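Esterase (Uncultured bacterium, PDB 5EGN) probably works as an alpha/beta hydrolase that cleaves carboxylic esters and degrades N-acyl homoserine lactones, signal molecules of bacterial quorum sensing. Local coordinates at residues A[194-199]-A[222-227]; A[97-102]-A[111-116]; A[21-26]-A[73-78]; A[207-212]-A[253-258]; A[115-120]-A[212-217]. The protein carries 2 engineered substitutions. All coordinates share one frame; numbering follows the deposited sequence.

Interaction 1: residues A[194-199]-A[222-227]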
# COMPACT_ATOMS: atom_id res chain seq x y z
N ASN A 194 29.05 6.81 1.26
CA ASN A 194 30.05 5.75 1.39
C ASN A 194 30.60 5.65 2.81
O ASN A 194 31.26 6.57 3.29
CB ASN A 194 31.18 5.98 0.39
CG ASN A 194 32.08 4.77 0.23
OD1 ASN A 194 32.32 4.02 1.17
ND2 ASN A 194 32.59 4.57 -0.98
N ILE A 195 30.33 4.53 3.47
CA ILE A 195 30.82 4.30 4.83
C ILE A 195 31.55 2.97 4.96
O ILE A 195 31.47 2.31 5.99
CB ILE A 195 29.67 4.34 5.86
CG1 ILE A 195 28.62 3.27 5.55
CG2 ILE A 195 29.03 5.72 5.89
CD1 ILE A 195 27.81 2.86 6.76
N LYS A 196 32.27 2.59 3.91
CA LYS A 196 33.03 1.34 3.89
C LYS A 196 33.96 1.20 5.10
O LYS A 196 34.08 0.12 5.67
CB LYS A 196 33.84 1.22 2.60
CG LYS A 196 33.03 0.97 1.35
CD LYS A 196 33.91 0.98 0.11
CE LYS A 196 33.15 0.57 -1.14
NZ LYS A 196 32.64 1.73 -1.92
N ASP A 197 34.60 2.30 5.47
CA ASP A 197 35.58 2.28 6.55
C ASP A 197 34.93 2.33 7.93
O ASP A 197 35.57 2.03 8.94
CB ASP A 197 36.55 3.46 6.39
CG ASP A 197 35.83 4.76 6.09
OD1 ASP A 197 34.80 4.72 5.37
OD2 ASP A 197 36.28 5.82 6.57
N ARG A 198 33.66 2.70 7.96
CA ARG A 198 32.96 2.92 9.22
C ARG A 198 31.95 1.82 9.54
O ARG A 198 31.25 1.89 10.55
CB ARG A 198 32.26 4.29 9.20
CG ARG A 198 33.23 5.47 9.12
CD ARG A 198 32.52 6.78 8.83
NE ARG A 198 32.26 6.97 7.40
CZ ARG A 198 31.66 8.05 6.89
NH1 ARG A 198 31.25 9.02 7.69
NH2 ARG A 198 31.47 8.14 5.59
N LEU A 199 31.89 0.81 8.68
CA LEU A 199 30.93 -0.28 8.85
C LEU A 199 31.17 -1.08 10.13
O LEU A 199 30.22 -1.52 10.78
CB LEU A 199 30.97 -1.22 7.65
CG LEU A 199 30.25 -0.76 6.38
CD1 LEU A 199 30.69 -1.59 5.19
CD2 LEU A 199 28.74 -0.84 6.56
N ASN A 222 25.73 -6.54 -0.84
CA ASN A 222 25.22 -6.89 0.48
C ASN A 222 26.26 -7.62 1.30
O ASN A 222 26.31 -7.49 2.53
CB ASN A 222 23.96 -7.75 0.37
CG ASN A 222 22.85 -7.07 -0.40
OD1 ASN A 222 22.14 -6.21 0.12
ND2 ASN A 222 22.69 -7.46 -1.66
N GLN A 223 27.09 -8.41 0.63
CA GLN A 223 28.14 -9.17 1.30
C GLN A 223 29.14 -8.23 1.95
O GLN A 223 29.62 -8.50 3.05
CB GLN A 223 28.85 -10.10 0.32
CG GLN A 223 28.09 -11.38 0.04
CD GLN A 223 28.72 -12.21 -1.06
OE1 GLN A 223 29.57 -11.72 -1.81
NE2 GLN A 223 28.31 -13.47 -1.15
N LEU A 224 29.44 -7.12 1.28
CA LEU A 224 30.33 -6.11 1.84
C LEU A 224 29.76 -5.58 3.15
O LEU A 224 30.50 -5.28 4.09
CB LEU A 224 30.55 -4.98 0.84
CG LEU A 224 31.49 -3.84 1.25
CD1 LEU A 224 32.35 -3.44 0.07
CD2 LEU A 224 30.70 -2.65 1.75
N LEU A 225 28.44 -5.46 3.21
CA LEU A 225 27.75 -5.01 4.41
C LEU A 225 27.82 -6.05 5.52
O LEU A 225 28.22 -5.75 6.65
CB LEU A 225 26.29 -4.68 4.11
CG LEU A 225 25.93 -3.23 3.77
CD1 LEU A 225 26.90 -2.64 2.76
CD2 LEU A 225 24.50 -3.15 3.26
N ALA A 226 27.45 -7.28 5.19
CA ALA A 226 27.36 -8.35 6.18
C ALA A 226 28.72 -8.74 6.75
O ALA A 226 28.83 -9.08 7.92
CB ALA A 226 26.68 -9.56 5.57
N ASP A 227 29.75 -8.69 5.91
CA ASP A 227 31.08 -9.15 6.31
C ASP A 227 31.80 -8.17 7.24
O ASP A 227 32.64 -8.58 8.04
CB ASP A 227 31.94 -9.42 5.07
CG ASP A 227 31.44 -10.60 4.26
OD1 ASP A 227 30.76 -11.47 4.83
OD2 ASP A 227 31.75 -10.65 3.05
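Leu199 and Leu224 make the close part of this contact, with their side chains crossing at about a right angle. Leu199 CD1 lies 3.6 Å from Leu224 CD2, and the same methyl comes within 3.9 Å of Leu224 O, so one branch of Leu199 packs on both the side chain and the backbone of helix 219-228. Leu224 extends toward the loop because its CG is anti to the backbone N (chi1 -178°). The next residue, Leu225, bends its tip toward the loop without reaching it, and packs instead on Met100 of helix 94-105, which also meets Leu199. The packing thins toward the outside. There the aliphatic part of Lys196 passes by the other branch of Leu224, with Lys196 CE 4.3 Å from Leu224 CD1, while NZ goes on to a salt bridge with Glu124. The loop itself is shaped by an Asx turn: Asn194 OD1 accepts from Lys196 N at 3.1 Å in a nearly straight bond (167°). A few residues on, Arg198 NH2 reaches back to Asn194 O, and Ile195 CG2 lies over one face of the guanidinium group, off toward its margin. Apolar on its inner side and polar toward the solvent side, the arrangement is that of a loop between helix 177-185 and strand 206-211 fastened to a flanking helix of an alpha/beta hydrolase fold.

Interaction 2: residues A[97-102]-A[111-116]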
# COMPACT_ATOMS: atom_id res chain seq x y z
N MET A 97 20.58 2.25 3.79
CA MET A 97 21.55 3.33 3.97
C MET A 97 21.16 4.21 5.15
O MET A 97 21.98 4.52 6.01
CB MET A 97 21.67 4.18 2.71
CG MET A 97 22.04 3.42 1.46
SD MET A 97 22.29 4.52 0.06
CE MET A 97 22.59 3.33 -1.25
N ILE A 98 19.89 4.61 5.16
CA ILE A 98 19.35 5.46 6.21
C ILE A 98 19.47 4.80 7.58
O ILE A 98 19.86 5.43 8.56
CB ILE A 98 17.87 5.81 5.94
CG1 ILE A 98 17.75 6.63 4.65
CG2 ILE A 98 17.27 6.58 7.10
CD1 ILE A 98 16.33 6.81 4.17
N ALA A 99 19.15 3.51 7.64
CA ALA A 99 19.26 2.74 8.88
C ALA A 99 20.70 2.66 9.37
O ALA A 99 20.96 2.81 10.57
CB ALA A 99 18.69 1.34 8.68
N MET A 100 21.64 2.43 8.46
CA MET A 100 23.05 2.34 8.82
C MET A 100 23.58 3.68 9.34
O MET A 100 24.26 3.73 10.38
CB MET A 100 23.88 1.87 7.62
CG MET A 100 23.71 0.38 7.31
SD MET A 100 24.82 -0.25 6.03
CE MET A 100 24.03 0.38 4.55
N GLN A 101 23.27 4.75 8.62
CA GLN A 101 23.61 6.10 9.05
C GLN A 101 23.02 6.38 10.43
O GLN A 101 23.63 7.05 11.26
CB GLN A 101 23.11 7.13 8.04
CG GLN A 101 23.74 8.49 8.19
CD GLN A 101 25.23 8.46 7.93
OE1 GLN A 101 25.68 8.04 6.86
NE2 GLN A 101 26.02 8.87 8.92
N LEU A 102 21.82 5.85 10.66
CA LEU A 102 21.14 6.00 11.94
C LEU A 102 21.89 5.26 13.04
O LEU A 102 21.95 5.72 14.18
CB LEU A 102 19.70 5.50 11.84
CG LEU A 102 18.71 5.91 12.94
CD1 LEU A 102 17.31 6.00 12.37
CD2 LEU A 102 18.74 4.93 14.10
N ILE A 111 17.40 -0.93 18.25
CA ILE A 111 17.27 -2.27 18.80
C ILE A 111 18.03 -3.24 17.89
O ILE A 111 18.82 -4.06 18.36
CB ILE A 111 15.81 -2.72 18.93
CG1 ILE A 111 15.06 -1.81 19.90
CG2 ILE A 111 15.74 -4.16 19.40
CD1 ILE A 111 13.61 -2.18 20.09
N GLY A 112 17.77 -3.14 16.59
CA GLY A 112 18.47 -3.94 15.61
C GLY A 112 18.08 -3.56 14.20
O GLY A 112 17.20 -2.72 14.00
N ASN A 113 18.72 -4.18 13.22
CA ASN A 113 18.48 -3.83 11.83
C ASN A 113 18.19 -5.03 10.94
O ASN A 113 18.83 -6.08 11.06
CB ASN A 113 19.69 -3.07 11.26
CG ASN A 113 20.13 -1.93 12.15
OD1 ASN A 113 19.45 -0.91 12.24
ND2 ASN A 113 21.27 -2.10 12.81
N LEU A 114 17.22 -4.87 10.04
CA LEU A 114 17.08 -5.77 8.91
C LEU A 114 17.38 -4.97 7.65
O LEU A 114 16.58 -4.15 7.21
CB LEU A 114 15.68 -6.39 8.84
CG LEU A 114 15.53 -7.64 7.96
CD1 LEU A 114 14.35 -8.49 8.39
CD2 LEU A 114 15.40 -7.29 6.48
N ILE A 115 18.56 -5.21 7.08
CA ILE A 115 18.97 -4.54 5.85
C ILE A 115 18.59 -5.37 4.64
O ILE A 115 19.13 -6.46 4.42
CB ILE A 115 20.49 -4.29 5.84
CG1 ILE A 115 20.94 -3.68 7.16
CG2 ILE A 115 20.87 -3.36 4.70
CD1 ILE A 115 20.49 -2.26 7.35
N LEU A 116 17.65 -4.87 3.84
CA LEU A 116 17.21 -5.59 2.65
C LEU A 116 17.72 -4.95 1.36
O LEU A 116 17.36 -3.82 1.04
CB LEU A 116 15.68 -5.67 2.60
CG LEU A 116 15.16 -6.42 1.37
CD1 LEU A 116 15.37 -7.91 1.53
CD2 LEU A 116 13.69 -6.10 1.10
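Ile115 of strand 110-116 meets Ala99 and Met100 of helix 94-105 within a beta-alpha-beta unit, whose first strand, 87-92, is the parallel neighbour of 110-116 in the central sheet of the alpha/beta hydrolase fold. The short helix and strand segments run 9.1 Å apart, their directions 150° from each other, as expected where the chain returns along the sheet. From Ile115 CB, which points to the helix, two branches diverge. CG2 turns aside from this contact and packs on Leu225 of helix 219-228. CG1, held anti to the carbonyl carbon (chi1 -47°), serves as the connecting link, itself beyond touching distance of the helix. At its end CD1 does all the touching: it sits 4.2 Å from Ala99 CB and equally 4.2 Å from Met100 CG, thus resting between two consecutive helix residues. Met100 crosses Ile115 at about a right angle, its chain bent at the sulfur (chi3 -77°), and it offers a methylene rather than SD or CE. The two backbones are nearest at Ala99, its CA being 7.2 Å from Asn113 CA. Asn113 also points to the helix, and its amide oxygen accepts a hydrogen bond from Asn103 ND2, on the next turn of the helix. That same oxygen, Asn113 OD1, lies 4.3 Å from Ala99 CB.

Interaction 3: residues A[21-26]-A[73-78]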
# COMPACT_ATOMS: atom_id res chain seq x y z
N PRO A 21 8.77 -1.28 18.75
CA PRO A 21 8.65 -0.51 17.51
C PRO A 21 9.43 -1.10 16.33
O PRO A 21 10.57 -1.52 16.49
CB PRO A 21 9.21 0.86 17.89
CG PRO A 21 9.23 0.89 19.39
CD PRO A 21 9.48 -0.53 19.80
N ILE A 22 8.79 -1.12 15.16
CA ILE A 22 9.47 -1.52 13.93
C ILE A 22 9.34 -0.41 12.89
O ILE A 22 8.23 -0.03 12.52
CB ILE A 22 8.89 -2.82 13.34
CG1 ILE A 22 8.97 -3.96 14.36
CG2 ILE A 22 9.62 -3.20 12.06
CD1 ILE A 22 8.37 -5.26 13.86
N VAL A 23 10.47 0.10 12.41
CA VAL A 23 10.44 1.19 11.45
C VAL A 23 10.75 0.73 10.03
O VAL A 23 11.84 0.23 9.76
CB VAL A 23 11.41 2.31 11.85
CG1 VAL A 23 11.41 3.40 10.80
CG2 VAL A 23 11.04 2.88 13.21
N PHE A 24 9.79 0.91 9.13
CA PHE A 24 9.95 0.56 7.72
C PHE A 24 10.34 1.77 6.87
O PHE A 24 9.63 2.81 6.83
CB PHE A 24 8.68 -0.09 7.18
CG PHE A 24 8.31 -1.38 7.86
CD1 PHE A 24 7.41 -1.39 8.91
CD2 PHE A 24 8.85 -2.59 7.44
CE1 PHE A 24 7.06 -2.57 9.53
CE2 PHE A 24 8.50 -3.77 8.06
CZ PHE A 24 7.61 -3.76 9.11
N LEU A 25 11.48 1.60 6.20
CA LEU A 25 12.10 2.60 5.35
C LEU A 25 12.11 2.12 3.91
O LEU A 25 12.87 1.21 3.56
CB LEU A 25 13.52 2.88 5.83
CG LEU A 25 13.65 3.25 7.30
CD1 LEU A 25 15.11 3.44 7.71
CD2 LEU A 25 12.85 4.51 7.55
N HIS A 26 11.28 2.73 3.07
CA HIS A 26 11.08 2.29 1.69
C HIS A 26 12.30 2.55 0.80
O HIS A 26 13.13 3.41 1.11
CB HIS A 26 9.86 2.99 1.10
CG HIS A 26 10.06 4.45 0.84
ND1 HIS A 26 10.69 4.92 -0.30
CD2 HIS A 26 9.73 5.54 1.56
CE1 HIS A 26 10.73 6.24 -0.26
NE2 HIS A 26 10.16 6.64 0.85
N ASP A 73 17.84 12.06 10.02
CA ASP A 73 17.31 13.06 10.93
C ASP A 73 15.79 13.15 10.80
O ASP A 73 15.09 13.36 11.80
CB ASP A 73 17.95 14.42 10.69
CG ASP A 73 17.65 15.42 11.80
OD1 ASP A 73 17.11 15.00 12.85
OD2 ASP A 73 17.95 16.62 11.63
N ASP A 74 15.27 12.98 9.59
CA ASP A 74 13.82 12.91 9.39
C ASP A 74 13.24 11.74 10.19
O ASP A 74 12.23 11.89 10.90
CB ASP A 74 13.48 12.76 7.90
CG ASP A 74 13.85 13.99 7.09
OD1 ASP A 74 13.98 15.08 7.68
OD2 ASP A 74 14.01 13.86 5.86
N VAL A 75 13.88 10.58 10.08
CA VAL A 75 13.48 9.41 10.86
C VAL A 75 13.49 9.70 12.36
O VAL A 75 12.55 9.34 13.08
CB VAL A 75 14.39 8.19 10.57
CG1 VAL A 75 13.94 7.00 11.41
CG2 VAL A 75 14.37 7.85 9.10
N VAL A 76 14.55 10.35 12.84
CA VAL A 76 14.67 10.68 14.26
C VAL A 76 13.55 11.64 14.68
O VAL A 76 13.04 11.55 15.80
CB VAL A 76 16.04 11.31 14.59
CG1 VAL A 76 16.10 11.72 16.06
CG2 VAL A 76 17.16 10.33 14.28
N ALA A 77 13.17 12.54 13.79
CA ALA A 77 12.04 13.44 14.05
C ALA A 77 10.76 12.64 14.25
O ALA A 77 10.01 12.87 15.20
CB ALA A 77 11.87 14.43 12.91
N VAL A 78 10.53 11.69 13.35
CA VAL A 78 9.36 10.81 13.47
C VAL A 78 9.37 10.06 14.80
O VAL A 78 8.35 10.00 15.50
CB VAL A 78 9.28 9.80 12.31
CG1 VAL A 78 8.13 8.84 12.52
CG2 VAL A 78 9.14 10.54 10.99
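Val23 is the first residue of strand 21-25 to meet helix 68-81, through Val75: its CG1 faces Val75 CG1 at 4.4 Å, a rather loose methyl-to-methyl approach. The Val23 side chain also touches Ala87 and Phe89 of the adjacent strand 87-92. Phe24 follows with its side chain on the other face of the sheet, where its ring meets that of Trp35. This alternation is the ordinary one of a central strand in the alpha/beta hydrolase fold, whose mostly parallel sheet has helices on both faces; 21-25 lies between strands 47-51 and 87-92. Leu25 then returns to the helix side. Its CB does not aim straight at the helix, but its tip comes nearer, and CD2 lies 4.0 Å from Val75 CG2. Val75 can serve both strand residues because its methyls part company: CG1, in the anti position to the backbone N (chi1 179°), goes to Val23, whereas CG2 goes to Leu25. The second methyl of Leu25, CD1, packs on Ile98 of helix 94-105, and the leucine also touches residues of the probable nucleophile elbow. At His26 the strand gives way to loop, and His26 O accepts a hydrogen bond from His53 NE2 while the two imidazole rings stack.

Interaction 4: residues A[207-212]-A[253-258]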
# COMPACT_ATOMS: atom_id res chain seq x y z
N LEU A 207 20.70 -8.08 10.46
CA LEU A 207 20.41 -9.14 9.50
C LEU A 207 20.36 -8.55 8.10
O LEU A 207 19.44 -7.81 7.76
CB LEU A 207 19.09 -9.83 9.84
CG LEU A 207 18.59 -10.88 8.84
CD1 LEU A 207 19.64 -11.97 8.64
CD2 LEU A 207 17.28 -11.48 9.31
N VAL A 208 21.36 -8.87 7.29
CA VAL A 208 21.41 -8.40 5.91
C VAL A 208 20.77 -9.43 4.98
O VAL A 208 21.14 -10.60 5.01
CB VAL A 208 22.85 -8.10 5.45
CG1 VAL A 208 22.85 -7.51 4.05
CG2 VAL A 208 23.52 -7.16 6.43
N VAL A 209 19.82 -8.99 4.17
CA VAL A 209 19.08 -9.90 3.30
C VAL A 209 19.23 -9.50 1.84
O VAL A 209 18.95 -8.36 1.46
CB VAL A 209 17.59 -9.94 3.67
CG1 VAL A 209 16.87 -11.00 2.85
CG2 VAL A 209 17.42 -10.21 5.15
N ALA A 210 19.67 -10.45 1.02
CA ALA A 210 19.95 -10.17 -0.39
C ALA A 210 19.24 -11.15 -1.31
O ALA A 210 19.14 -12.34 -1.01
CB ALA A 210 21.44 -10.22 -0.64
N GLY A 211 18.74 -10.64 -2.43
CA GLY A 211 18.15 -11.48 -3.46
C GLY A 211 19.23 -11.99 -4.39
O GLY A 211 20.15 -11.26 -4.74
N GLU A 212 19.13 -13.26 -4.78
CA GLU A 212 20.13 -13.88 -5.64
C GLU A 212 20.22 -13.20 -7.01
O GLU A 212 21.31 -13.05 -7.56
CB GLU A 212 19.82 -15.37 -5.82
CG GLU A 212 20.78 -16.10 -6.73
CD GLU A 212 20.17 -17.35 -7.33
OE1 GLU A 212 18.93 -17.48 -7.28
OE2 GLU A 212 20.92 -18.20 -7.86
N ASN A 253 8.16 -11.97 5.80
CA ASN A 253 7.48 -11.80 7.09
C ASN A 253 7.96 -12.80 8.13
O ASN A 253 8.07 -12.47 9.31
CB ASN A 253 5.96 -11.94 6.91
CG ASN A 253 5.33 -10.70 6.33
OD1 ASN A 253 6.01 -9.83 5.79
ND2 ASN A 253 4.01 -10.60 6.44
N GLU A 254 8.25 -14.02 7.70
CA GLU A 254 8.80 -15.04 8.59
C GLU A 254 10.23 -14.71 9.00
O GLU A 254 10.62 -14.89 10.15
CB GLU A 254 8.75 -16.42 7.93
CG GLU A 254 7.34 -16.90 7.63
CD GLU A 254 7.34 -18.15 6.78
OE1 GLU A 254 8.22 -19.01 6.99
OE2 GLU A 254 6.47 -18.27 5.90
N LEU A 255 11.00 -14.22 8.03
CA LEU A 255 12.38 -13.83 8.29
C LEU A 255 12.45 -12.69 9.29
O LEU A 255 13.30 -12.69 10.19
CB LEU A 255 13.07 -13.43 6.98
CG LEU A 255 14.59 -13.32 6.99
CD1 LEU A 255 15.22 -14.64 7.42
CD2 LEU A 255 15.08 -12.93 5.61
N LEU A 256 11.56 -11.71 9.14
CA LEU A 256 11.50 -10.57 10.04
C LEU A 256 10.93 -10.98 11.39
O LEU A 256 11.28 -10.42 12.43
CB LEU A 256 10.67 -9.44 9.43
CG LEU A 256 10.49 -8.15 10.25
CD1 LEU A 256 11.82 -7.65 10.79
CD2 LEU A 256 9.81 -7.08 9.41
N ARG A 257 10.06 -11.98 11.37
CA ARG A 257 9.52 -12.56 12.60
C ARG A 257 10.63 -13.25 13.39
O ARG A 257 10.51 -13.45 14.60
CB ARG A 257 8.41 -13.56 12.29
CG ARG A 257 7.00 -13.00 12.42
CD ARG A 257 5.96 -14.03 12.00
NE ARG A 257 5.61 -13.90 10.59
CZ ARG A 257 5.04 -14.87 9.87
NH1 ARG A 257 4.78 -16.04 10.43
NH2 ARG A 257 4.75 -14.67 8.59
N GLY A 258 11.71 -13.61 12.70
CA GLY A 258 12.84 -14.26 13.32
C GLY A 258 13.65 -13.32 14.19
O GLY A 258 14.35 -13.74 15.11
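CG of Leu255 is anti to the backbone N (chi1 -166°) and CD2 continues the chain in extended form, so that the side chain stretches from helix 249-257 toward Val209. Val209 answers from strand 206-211 with both its methyls, and the two side chains meet tip to tip: Leu255 CD2 is 3.6 Å from Val209 CG2 and 3.8 Å from Val209 CG1. Leu207, two residues earlier on the same face of the strand, is likewise extended; it meets Leu255 further back, its CD2 4.0 Å from Leu255 CG, and the chains cross obliquely. One leucine therefore lies against two alternate residues on one face of the strand. Helix 249-257, the last of the chain, packs on the sheet of the alpha/beta hydrolase fold here, on the face opposite helix 219-228, which touches Val208 and Ala210. The next residue, Leu256, packs on Leu114 of strand 110-116 and on Phe42. Val209 also has Leu114, Leu116 and Ile237 around it, which places it in the apolar layer under the helix. The buried amide of Asn253 bonds to Phe37 O and Gln38 NE2. Separately, Arg257 NE makes a weak hydrogen bond to Asn253 O.

Interaction 5: residues A[115-120]-A[212-217]. Engineered in segment 212-217: Val216 (natural residue Ala).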
# COMPACT_ATOMS: atom_id res chain seq x y z
N ILE A 115 18.56 -5.21 7.08
CA ILE A 115 18.97 -4.54 5.85
C ILE A 115 18.59 -5.37 4.64
O ILE A 115 19.13 -6.46 4.42
CB ILE A 115 20.49 -4.29 5.84
CG1 ILE A 115 20.94 -3.68 7.16
CG2 ILE A 115 20.87 -3.36 4.70
CD1 ILE A 115 20.49 -2.26 7.35
N LEU A 116 17.65 -4.87 3.84
CA LEU A 116 17.21 -5.59 2.65
C LEU A 116 17.72 -4.95 1.36
O LEU A 116 17.36 -3.82 1.04
CB LEU A 116 15.68 -5.67 2.60
CG LEU A 116 15.16 -6.42 1.37
CD1 LEU A 116 15.37 -7.91 1.53
CD2 LEU A 116 13.69 -6.10 1.10
N SER A 117 18.54 -5.70 0.64
CA SER A 117 19.03 -5.31 -0.68
C SER A 117 19.64 -3.91 -0.70
O SER A 117 19.16 -3.02 -1.39
CB SER A 117 17.89 -5.38 -1.70
OG SER A 117 17.31 -6.67 -1.72
N SER A 118 20.72 -3.72 0.07
CA SER A 118 21.37 -2.42 0.13
C SER A 118 22.88 -2.55 -0.04
O SER A 118 23.40 -3.63 -0.33
CB SER A 118 21.05 -1.73 1.45
OG SER A 118 21.44 -0.37 1.42
N GLY A 119 23.58 -1.43 0.14
CA GLY A 119 25.02 -1.39 -0.02
C GLY A 119 25.57 -0.01 0.30
O GLY A 119 24.83 0.88 0.73
N THR A 120 26.87 0.18 0.08
CA THR A 120 27.49 1.48 0.29
C THR A 120 28.51 1.74 -0.81
O THR A 120 29.07 0.80 -1.39
CB THR A 120 28.16 1.59 1.67
OG1 THR A 120 28.57 2.94 1.91
CG2 THR A 120 29.36 0.67 1.77
N GLU A 212 19.13 -13.26 -4.78
CA GLU A 212 20.13 -13.88 -5.64
C GLU A 212 20.22 -13.20 -7.01
O GLU A 212 21.31 -13.05 -7.56
CB GLU A 212 19.82 -15.37 -5.82
CG GLU A 212 20.78 -16.10 -6.73
CD GLU A 212 20.17 -17.35 -7.33
OE1 GLU A 212 18.93 -17.48 -7.28
OE2 GLU A 212 20.92 -18.20 -7.86
N GLU A 213 19.08 -12.80 -7.55
CA GLU A 213 19.03 -12.24 -8.89
C GLU A 213 19.01 -10.72 -8.91
O GLU A 213 18.77 -10.11 -9.96
CB GLU A 213 17.80 -12.77 -9.64
CG GLU A 213 17.81 -14.26 -9.88
CD GLU A 213 16.66 -14.71 -10.75
OE1 GLU A 213 16.33 -14.00 -11.72
OE2 GLU A 213 16.06 -15.77 -10.45
N ASP A 214 19.26 -10.10 -7.77
CA ASP A 214 19.29 -8.64 -7.70
C ASP A 214 20.55 -8.11 -8.39
O ASP A 214 21.67 -8.45 -8.02
CB ASP A 214 19.23 -8.15 -6.25
CG ASP A 214 18.97 -6.66 -6.14
OD1 ASP A 214 19.07 -5.94 -7.16
OD2 ASP A 214 18.66 -6.20 -5.02
N LEU A 215 20.34 -7.28 -9.41
CA LEU A 215 21.43 -6.69 -10.19
C LEU A 215 21.56 -5.20 -9.88
O LEU A 215 22.60 -4.59 -10.15
CB LEU A 215 21.19 -6.92 -11.68
CG LEU A 215 21.28 -8.38 -12.12
CD1 LEU A 215 20.78 -8.58 -13.54
CD2 LEU A 215 22.71 -8.86 -12.00
N VAL A 216 20.50 -4.62 -9.32
CA VAL A 216 20.51 -3.24 -8.82
C VAL A 216 21.41 -3.15 -7.59
O VAL A 216 22.23 -2.24 -7.47
CB VAL A 216 19.09 -2.77 -8.45
CG1 VAL A 216 19.12 -1.42 -7.77
CG2 VAL A 216 18.21 -2.73 -9.68
N THR A 217 21.21 -4.09 -6.67
CA THR A 217 22.10 -4.29 -5.53
C THR A 217 22.61 -5.73 -5.58
O THR A 217 21.87 -6.68 -5.29
CB THR A 217 21.40 -3.97 -4.19
OG1 THR A 217 21.58 -2.58 -3.89
CG2 THR A 217 21.99 -4.78 -3.04
O HOH W 1 19.53 -8.21 -3.00
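A buried contact of two loops, bridged by water and otherwise made by van der Waals touch, joins Ser117 and Ser118 to Asp214 and Thr217 where strands 110-116 and 206-211 end side by side. Asp214 OD2 lies 3.5 Å from Ser117 CB. Rather than bonding directly, the two side chains share a water that donates to Asp214 OD2 and is 3.0 Å from Ser117 OG. Asp214 OD2 has a second partner, His242 ND1. An acid on the loop after strand 206-211, paired with a late histidine, is the arrangement of the catalytic triad in alpha/beta hydrolases, and with Ser93 at the nucleophile elbow these residues probably form it. The other carboxylate oxygen steadies the loop: Asp214 OD1 accepts from Thr217 N at 2.9 Å, nearly straight at 171°, with the donor well above the carboxylate plane (59° out of it), closing an Asx motif. Its turn includes Val216, an engineered residue. The methyl of Thr217, CG2, roughly anti to the backbone N, lies against the Ser117-Ser118 backbone; CG2 is 3.4 Å from Ser117 C and 3.3 Å from Ser118 O. Ser118 itself turns its side chain from this loop, its OG bonding to Ser93 O while its N is held by Asn222 OD1.

How the interactions relate
Interactions 2, 3 and 5 are buried, whereas 1 and 4 reach toward the surface. Interactions 2 and 3 meet through Val75, Ile98 and Leu102, forming one apolar layer on a face of the sheet; interaction 1 extends it through Met100 and Leu225. Interaction 4 packs on the opposite face, yet shares the sheet, with strand 206-211 hydrogen-bonded to 110-116. Chemistry follows position: helix-on-sheet contacts are largely aliphatic, interaction 1 adds charged and polar groups at its outer edge, and interaction 5, at the strand ends by the probable active site, combines a water bridge at a carboxylate with a threonine methyl on backbone. Asn222 ties interactions 1 and 5 together through Ser118 N.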